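Local coordinates for hypothetical protein aq_1665 (Aquifex aeolicus, PDB 1XM7), which is of unknown function but belongs to the calcineurin-like phosphoesterase family and so is probably a hydrolase, at residues L47-D52 / E90-I95; I102-K107 / I179-I184. All coordinates share one frame; numbering follows the deposited sequence.

Strand 46-49, inside the first, mainly parallel sheet, opens contact 1. The chain then runs through helix 63-69, strand 73-77 and helix 85-88, and contact 1 closes this 37-residue loop when F92, just before outer strand 94-96, reaches H49 past strand 73-77. Strand 99-104 follows and begins the second sheet. Contact 2 opens near its end and closes 71 residues later, where strand 179-180 returns to the other edge of the first sheet and helix 182-185 follows. The two loops stand in series, neither nested nor crossed. Contact 1 works within one sheet; contact 2 ties both sheets together. Their centres lie about 18 Å apart, yet Y48 OH packs on I102 CG2 at 3.9 Å.

Contact 1 (L47-D52 / E90-I95); sequences LYHLGD and EYFDEI
The imidazole of H49, which packs against F92, is held at both nitrogens. G51 N donates to H49 ND1 at 3.3 Å, squarely in the ring plane though bent (142°), and NE2 is hydrogen-bonded to T10 OG1. Histidine suits this buried place because one flat group can tie two loops together while turning carbon toward its neighbour. With CG trans to the backbone N (chi1 -167°), the ring swings to meet G51. F92 touches the root of the side chain: H49 CB lies 3.6 Å from F92 CE1, and H49 CG 4.1 Å from F92 CZ. The ring planes are nearly perpendicular but approach obliquely, centroids 5.9 Å apart. F92 also rests on L76 of strand 73-77 and meets F53 edge-to-face. G51 has backbone angles at which a CB would strike the preceding carbonyl. A phenylalanine in place of H49 would probably leave G51 N and T10 OG1 without their partner, freeing the turn to shift. G51 and D52 match the Gly-Asp motif that supplies a metal ligand in calcineurin-like phosphoesterases, so the turn probably lies at such a site here; D52 OD2 accepts from H81 N. An accepting ND1 is consistent with a proton on NE2.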
ATOM      1  N   LEU A  47       8.311   6.340  -2.662  1.00 26.64           N
ATOM      2  CA  LEU A  47       7.547   5.136  -2.353  1.00 24.39           C
ATOM      3  C   LEU A  47       6.312   5.430  -1.512  1.00 22.95           C
ATOM      4  O   LEU A  47       6.397   6.034  -0.439  1.00 23.96           O
ATOM      5  CB  LEU A  47       8.438   4.137  -1.609  1.00 24.17           C
ATOM      6  CG  LEU A  47       7.814   2.849  -1.058  1.00 24.94           C
ATOM      7  CD1 LEU A  47       7.297   1.970  -2.190  1.00 23.81           C
ATOM      8  CD2 LEU A  47       8.864   2.101  -0.251  1.00 25.21           C
ATOM      9  N   TYR A  48       5.160   5.003  -2.007  1.00 22.43           N
ATOM     10  CA  TYR A  48       3.911   5.189  -1.281  1.00 23.98           C
ATOM     11  C   TYR A  48       3.501   3.886  -0.586  1.00 24.16           C
ATOM     12  O   TYR A  48       3.345   2.845  -1.231  1.00 23.33           O
ATOM     13  CB  TYR A  48       2.784   5.633  -2.231  1.00 26.37           C
ATOM     14  CG  TYR A  48       2.958   7.030  -2.794  1.00 26.65           C
ATOM     15  CD1 TYR A  48       3.752   7.262  -3.922  1.00 28.01           C
ATOM     16  CD2 TYR A  48       2.373   8.129  -2.164  1.00 26.40           C
ATOM     17  CE1 TYR A  48       3.964   8.563  -4.405  1.00 28.07           C
ATOM     18  CE2 TYR A  48       2.578   9.430  -2.633  1.00 27.97           C
ATOM     19  CZ  TYR A  48       3.372   9.640  -3.752  1.00 28.57           C
ATOM     20  OH  TYR A  48       3.568  10.925  -4.210  1.00 29.54           O
ATOM     21  N   HIS A  49       3.354   3.948   0.737  1.00 23.64           N
ATOM     22  CA  HIS A  49       2.928   2.794   1.519  1.00 24.37           C
ATOM     23  C   HIS A  49       1.468   3.089   1.841  1.00 24.30           C
ATOM     24  O   HIS A  49       1.160   4.039   2.553  1.00 23.86           O
ATOM     25  CB  HIS A  49       3.735   2.677   2.805  1.00 24.57           C
ATOM     26  CG  HIS A  49       3.575   1.358   3.489  1.00 24.84           C
ATOM     27  ND1 HIS A  49       2.342   0.846   3.834  1.00 25.83           N
ATOM     28  CD2 HIS A  49       4.489   0.440   3.880  1.00 23.55           C
ATOM     29  CE1 HIS A  49       2.505  -0.332   4.410  1.00 24.98           C
ATOM     30  NE2 HIS A  49       3.798  -0.601   4.450  1.00 24.99           N
ATOM     31  N   LEU A  50       0.565   2.275   1.313  1.00 25.92           N
ATOM     32  CA  LEU A  50      -0.854   2.530   1.508  1.00 25.76           C
ATOM     33  C   LEU A  50      -1.560   1.784   2.637  1.00 25.92           C
ATOM     34  O   LEU A  50      -2.728   1.436   2.508  1.00 26.95           O
ATOM     35  CB  LEU A  50      -1.583   2.309   0.173  1.00 25.74           C
ATOM     36  CG  LEU A  50      -0.886   2.961  -1.042  1.00 25.63           C
ATOM     37  CD1 LEU A  50      -1.729   2.761  -2.276  1.00 24.54           C
ATOM     38  CD2 LEU A  50      -0.657   4.445  -0.811  1.00 22.61           C
ATOM     39  N   GLY A  51      -0.866   1.528   3.743  1.00 25.69           N
ATOM     40  CA  GLY A  51      -1.541   0.875   4.848  1.00 25.38           C
ATOM     41  C   GLY A  51      -0.987  -0.387   5.475  1.00 23.96           C
ATOM     42  O   GLY A  51      -0.485  -1.273   4.788  1.00 24.48           O
ATOM     43  N   ASP A  52      -1.128  -0.454   6.801  1.00 22.66           N
ATOM     44  CA  ASP A  52      -0.680  -1.571   7.622  1.00 22.86           C
ATOM     45  C   ASP A  52       0.795  -1.891   7.400  1.00 22.40           C
ATOM     46  O   ASP A  52       1.174  -2.945   6.902  1.00 22.19           O
ATOM     47  CB  ASP A  52      -1.588  -2.778   7.382  1.00 22.63           C
ATOM     48  CG  ASP A  52      -2.999  -2.547   7.925  1.00 21.45           C
ATOM     49  OD1 ASP A  52      -3.881  -3.410   7.749  1.00 19.37           O
ATOM     50  OD2 ASP A  52      -3.220  -1.485   8.542  1.00 22.24           O
ATOM     51  N   GLU A  90       9.147   8.584  12.045  1.00 37.50           N
ATOM     52  CA  GLU A  90      10.518   8.426  11.605  1.00 39.71           C
ATOM     53  C   GLU A  90      10.802   7.296  10.646  1.00 38.18           C
ATOM     54  O   GLU A  90      11.950   6.886  10.482  1.00 38.57           O
ATOM     55  CB  GLU A  90      11.457   8.342  12.787  1.00 43.33           C
ATOM     56  CG  GLU A  90      11.484   7.055  13.513  1.00 46.03           C
ATOM     57  CD  GLU A  90      12.424   7.177  14.683  1.00 50.03           C
ATOM     58  OE1 GLU A  90      11.938   7.417  15.816  1.00 53.01           O
ATOM     59  OE2 GLU A  90      13.654   7.071  14.455  1.00 50.03           O
ATOM     60  N   TYR A  91       9.753   6.812   9.998  1.00 35.92           N
ATOM     61  CA  TYR A  91       9.900   5.761   9.010  1.00 34.50           C
ATOM     62  C   TYR A  91       9.341   6.300   7.701  1.00 33.85           C
ATOM     63  O   TYR A  91       9.495   5.686   6.643  1.00 33.11           O
ATOM     64  CB  TYR A  91       9.153   4.515   9.462  1.00 35.47           C
ATOM     65  CG  TYR A  91       9.822   3.827  10.640  1.00 37.98           C
ATOM     66  CD1 TYR A  91      11.038   3.142  10.486  1.00 37.74           C
ATOM     67  CD2 TYR A  91       9.234   3.845  11.909  1.00 37.67           C
ATOM     68  CE1 TYR A  91      11.645   2.486  11.567  1.00 37.31           C
ATOM     69  CE2 TYR A  91       9.835   3.194  12.992  1.00 36.99           C
ATOM     70  CZ  TYR A  91      11.032   2.514  12.814  1.00 36.68           C
ATOM     71  OH  TYR A  91      11.578   1.829  13.875  1.00 37.82           O
ATOM     72  N   PHE A  92       8.716   7.476   7.796  1.00 31.99           N
ATOM     73  CA  PHE A  92       8.116   8.161   6.656  1.00 30.44           C
ATOM     74  C   PHE A  92       8.373   9.661   6.738  1.00 31.72           C
ATOM     75  O   PHE A  92       8.574  10.214   7.829  1.00 32.81           O
ATOM     76  CB  PHE A  92       6.614   7.906   6.637  1.00 27.21           C
ATOM     77  CG  PHE A  92       6.260   6.479   6.411  1.00 27.55           C
ATOM     78  CD1 PHE A  92       6.215   5.959   5.121  1.00 26.97           C
ATOM     79  CD2 PHE A  92       6.025   5.629   7.487  1.00 25.98           C
ATOM     80  CE1 PHE A  92       5.943   4.609   4.902  1.00 25.75           C
ATOM     81  CE2 PHE A  92       5.755   4.278   7.278  1.00 25.50           C
ATOM     82  CZ  PHE A  92       5.714   3.769   5.980  1.00 26.12           C
ATOM     83  N   ASP A  93       8.363  10.311   5.576  1.00 32.62           N
ATOM     84  CA  ASP A  93       8.585  11.749   5.469  1.00 33.35           C
ATOM     85  C   ASP A  93       7.261  12.486   5.515  1.00 33.61           C
ATOM     86  O   ASP A  93       7.188  13.617   5.988  1.00 35.24           O
ATOM     87  CB  ASP A  93       9.301  12.062   4.162  1.00 33.24           C
ATOM     88  CG  ASP A  93      10.600  11.297   4.027  1.00 35.65           C
ATOM     89  OD1 ASP A  93      10.682  10.373   3.194  1.00 34.80           O
ATOM     90  OD2 ASP A  93      11.548  11.616   4.772  1.00 40.60           O
ATOM     91  N   GLU A  94       6.220  11.832   5.013  1.00 33.41           N
ATOM     92  CA  GLU A  94       4.872  12.395   4.992  1.00 32.25           C
ATOM     93  C   GLU A  94       3.894  11.298   5.399  1.00 30.74           C
ATOM     94  O   GLU A  94       4.040  10.139   4.999  1.00 30.52           O
ATOM     95  CB  GLU A  94       4.509  12.888   3.581  1.00 34.19           C
ATOM     96  CG  GLU A  94       5.366  14.044   3.026  1.00 39.08           C
ATOM     97  CD  GLU A  94       5.199  14.257   1.508  1.00 42.33           C
ATOM     98  OE1 GLU A  94       4.045  14.238   1.019  1.00 44.04           O
ATOM     99  OE2 GLU A  94       6.219  14.455   0.800  1.00 43.07           O
ATOM    100  N   ILE A  95       2.906  11.659   6.202  1.00 28.77           N
ATOM    101  CA  ILE A  95       1.890  10.706   6.626  1.00 27.29           C
ATOM    102  C   ILE A  95       0.527  11.359   6.442  1.00 27.74           C
ATOM    103  O   ILE A  95       0.286  12.476   6.905  1.00 30.55           O
ATOM    104  CB  ILE A  95       2.059  10.306   8.102  1.00 24.85           C
ATOM    105  CG1 ILE A  95       3.405   9.608   8.294  1.00 23.57           C
ATOM    106  CG2 ILE A  95       0.934   9.384   8.522  1.00 23.42           C
ATOM    107  CD1 ILE A  95       3.698   9.241   9.717  1.00 19.88           C
TER

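Contact 2 (I102-K107 / I179-I184); sequences IEHKGK and ISEREI
The H104 ring meets the E181 carboxylate with planes 57° apart; K105 CG lies 4.1 Å above one ring face, toward its rim, while I184 CG2 comes in obliquely. H104 lies near the turn of a beta hairpin, strands 99-104 and 107-112, I184 in helix 182-185, which opens with a capping box, and E181 in the bend leading into it from S180. CG trans to the backbone N (chi1 -180°) carries the ring toward that helix, and the E181 chain passes it at about a right angle. H104 N bonds to K107 O at 2.8 Å, and G106 takes a backbone conformation rare for other residues. Histidine offers a flat ring wide enough to reach both carboxylate and I184 methyl; the long E181 chain brings its carboxylate there and leaves OE2 a weak hydrogen bond from M4 N. K105 NZ stands 4.5 Å from E181 OE1, too far for a salt bridge, though their opposite charges probably attract. Aliphatic I184 packs on I109, L142 and I144 of one sheet and F6 of the other. In the capping box, S180 N donates to E183 OE1 at 3.0 Å, nearly in line with that oxygen's C-O bond.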
ATOM      1  N   ILE A 102      -2.814  12.531  -6.030  1.00 38.04           N
ATOM      2  CA  ILE A 102      -1.664  12.917  -6.828  1.00 40.87           C
ATOM      3  C   ILE A 102      -2.073  12.896  -8.294  1.00 43.23           C
ATOM      4  O   ILE A 102      -3.057  12.247  -8.657  1.00 43.00           O
ATOM      5  CB  ILE A 102      -0.444  11.967  -6.593  1.00 38.79           C
ATOM      6  CG1 ILE A 102      -0.750  10.553  -7.075  1.00 38.00           C
ATOM      7  CG2 ILE A 102      -0.101  11.917  -5.114  1.00 39.69           C
ATOM      8  CD1 ILE A 102       0.431   9.620  -6.949  1.00 34.34           C
ATOM      9  N   GLU A 103      -1.330  13.629  -9.121  1.00 46.60           N
ATOM     10  CA  GLU A 103      -1.601  13.712 -10.554  1.00 49.70           C
ATOM     11  C   GLU A 103      -0.390  13.172 -11.287  1.00 49.92           C
ATOM     12  O   GLU A 103       0.734  13.578 -11.017  1.00 51.43           O
ATOM     13  CB  GLU A 103      -1.835  15.164 -10.971  1.00 52.57           C
ATOM     14  CG  GLU A 103      -2.904  15.885 -10.160  1.00 59.24           C
ATOM     15  CD  GLU A 103      -3.013  17.364 -10.510  1.00 63.61           C
ATOM     16  OE1 GLU A 103      -3.741  18.096  -9.795  1.00 66.32           O
ATOM     17  OE2 GLU A 103      -2.373  17.792 -11.500  1.00 66.32           O
ATOM     18  N   HIS A 104      -0.611  12.257 -12.214  1.00 49.66           N
ATOM     19  CA  HIS A 104       0.499  11.690 -12.955  1.00 50.36           C
ATOM     20  C   HIS A 104       0.240  11.775 -14.453  1.00 52.13           C
ATOM     21  O   HIS A 104      -0.772  11.265 -14.935  1.00 53.24           O
ATOM     22  CB  HIS A 104       0.701  10.234 -12.541  1.00 48.12           C
ATOM     23  CG  HIS A 104       1.837   9.553 -13.242  1.00 46.77           C
ATOM     24  ND1 HIS A 104       1.664   8.421 -14.013  1.00 44.90           N
ATOM     25  CD2 HIS A 104       3.161   9.832 -13.275  1.00 46.15           C
ATOM     26  CE1 HIS A 104       2.834   8.034 -14.489  1.00 45.05           C
ATOM     27  NE2 HIS A 104       3.758   8.872 -14.056  1.00 46.09           N
ATOM     28  N   LYS A 105       1.152  12.408 -15.188  1.00 52.68           N
ATOM     29  CA  LYS A 105       1.005  12.536 -16.636  1.00 52.29           C
ATOM     30  C   LYS A 105      -0.457  12.762 -17.008  1.00 52.49           C
ATOM     31  O   LYS A 105      -1.066  11.977 -17.745  1.00 52.63           O
ATOM     32  CB  LYS A 105       1.550  11.285 -17.349  1.00 51.14           C
ATOM     33  CG  LYS A 105       3.069  11.224 -17.381  1.00 51.50           C
ATOM     34  CD  LYS A 105       3.588   9.908 -17.935  1.00 53.05           C
ATOM     35  CE  LYS A 105       5.122   9.864 -17.884  1.00 55.18           C
ATOM     36  NZ  LYS A 105       5.703   8.521 -18.218  1.00 54.64           N
ATOM     37  N   GLY A 106      -1.015  13.838 -16.463  1.00 52.28           N
ATOM     38  CA  GLY A 106      -2.394  14.181 -16.747  1.00 53.56           C
ATOM     39  C   GLY A 106      -3.423  13.614 -15.786  1.00 54.67           C
ATOM     40  O   GLY A 106      -4.066  14.369 -15.043  1.00 56.09           O
ATOM     41  N   LYS A 107      -3.582  12.291 -15.796  1.00 53.85           N
ATOM     42  CA  LYS A 107      -4.564  11.631 -14.943  1.00 53.22           C
ATOM     43  C   LYS A 107      -4.405  11.885 -13.443  1.00 51.13           C
ATOM     44  O   LYS A 107      -3.303  12.124 -12.943  1.00 51.52           O
ATOM     45  CB  LYS A 107      -4.599  10.138 -15.272  1.00 55.04           C
ATOM     46  CG  LYS A 107      -5.076   9.917 -16.710  1.00 59.80           C
ATOM     47  CD  LYS A 107      -5.437   8.473 -17.029  1.00 64.13           C
ATOM     48  CE  LYS A 107      -6.066   8.382 -18.424  1.00 65.83           C
ATOM     49  NZ  LYS A 107      -6.446   6.983 -18.788  1.00 66.61           N
ATOM     50  N   ILE A 179       4.712  -1.526  -6.819  1.00 39.17           N
ATOM     51  CA  ILE A 179       4.218  -1.366  -8.167  1.00 39.39           C
ATOM     52  C   ILE A 179       4.849  -0.096  -8.692  1.00 40.68           C
ATOM     53  O   ILE A 179       4.921   0.906  -7.991  1.00 40.90           O
ATOM     54  CB  ILE A 179       2.699  -1.268  -8.182  1.00 39.15           C
ATOM     55  CG1 ILE A 179       2.121  -2.652  -7.912  1.00 38.88           C
ATOM     56  CG2 ILE A 179       2.223  -0.727  -9.508  1.00 38.40           C
ATOM     57  CD1 ILE A 179       0.641  -2.670  -7.734  1.00 41.25           C
ATOM     58  N   SER A 180       5.339  -0.151  -9.918  1.00 43.44           N
ATOM     59  CA  SER A 180       5.987   0.999 -10.516  1.00 45.14           C
ATOM     60  C   SER A 180       4.955   1.927 -11.133  1.00 46.68           C
ATOM     61  O   SER A 180       3.797   1.547 -11.324  1.00 46.58           O
ATOM     62  CB  SER A 180       6.974   0.539 -11.587  1.00 45.13           C
ATOM     63  OG  SER A 180       7.726   1.636 -12.078  1.00 49.85           O
ATOM     64  N   GLU A 181       5.378   3.151 -11.434  1.00 48.54           N
ATOM     65  CA  GLU A 181       4.486   4.113 -12.050  1.00 50.25           C
ATOM     66  C   GLU A 181       4.282   3.652 -13.491  1.00 52.63           C
ATOM     67  O   GLU A 181       3.484   4.216 -14.240  1.00 52.66           O
ATOM     68  CB  GLU A 181       5.094   5.522 -12.009  1.00 49.26           C
ATOM     69  CG  GLU A 181       6.234   5.766 -12.978  1.00 49.47           C
ATOM     70  CD  GLU A 181       6.663   7.229 -13.017  1.00 50.81           C
ATOM     71  OE1 GLU A 181       7.167   7.712 -14.036  1.00 53.02           O
ATOM     72  OE2 GLU A 181       6.471   7.939 -11.904  1.00 48.62           O
ATOM     73  N   ARG A 182       5.010   2.607 -13.867  1.00 56.01           N
ATOM     74  CA  ARG A 182       4.912   2.049 -15.206  1.00 59.69           C
ATOM     75  C   ARG A 182       3.555   1.410 -15.386  1.00 61.31           C
ATOM     76  O   ARG A 182       2.839   1.712 -16.338  1.00 62.16           O
ATOM     77  CB  ARG A 182       5.999   0.998 -15.426  1.00 61.99           C
ATOM     78  CG  ARG A 182       7.402   1.569 -15.608  1.00 64.93           C
ATOM     79  CD  ARG A 182       7.809   1.657 -17.085  1.00 67.73           C
ATOM     80  NE  ARG A 182       7.035   2.634 -17.860  1.00 71.77           N
ATOM     81  CZ  ARG A 182       6.049   2.332 -18.709  1.00 72.98           C
ATOM     82  NH1 ARG A 182       5.694   1.065 -18.912  1.00 73.19           N
ATOM     83  NH2 ARG A 182       5.420   3.305 -19.363  1.00 72.60           N
ATOM     84  N   GLU A 183       3.206   0.523 -14.461  1.00 63.04           N
ATOM     85  CA  GLU A 183       1.929  -0.173 -14.507  1.00 64.75           C
ATOM     86  C   GLU A 183       0.731   0.769 -14.494  1.00 64.78           C
ATOM     87  O   GLU A 183      -0.376   0.378 -14.875  1.00 64.47           O
ATOM     88  CB  GLU A 183       1.850  -1.161 -13.351  1.00 66.86           C
ATOM     89  CG  GLU A 183       2.769  -2.347 -13.546  1.00 71.98           C
ATOM     90  CD  GLU A 183       3.275  -2.924 -12.239  1.00 75.54           C
ATOM     91  OE1 GLU A 183       4.133  -2.282 -11.592  1.00 77.04           O
ATOM     92  OE2 GLU A 183       2.809  -4.020 -11.858  1.00 78.39           O
ATOM     93  N   ILE A 184       0.948   2.008 -14.055  1.00 65.28           N
ATOM     94  CA  ILE A 184      -0.122   3.005 -14.027  1.00 66.56           C
ATOM     95  C   ILE A 184      -0.332   3.454 -15.463  1.00 67.80           C
ATOM     96  O   ILE A 184      -1.462   3.612 -15.922  1.00 67.47           O
ATOM     97  CB  ILE A 184       0.262   4.256 -13.190  1.00 65.68           C
ATOM     98  CG1 ILE A 184       0.531   3.863 -11.738  1.00 64.67           C
ATOM     99  CG2 ILE A 184      -0.859   5.290 -13.251  1.00 64.96           C
ATOM    100  CD1 ILE A 184       0.858   5.036 -10.852  1.00 64.18           C
TER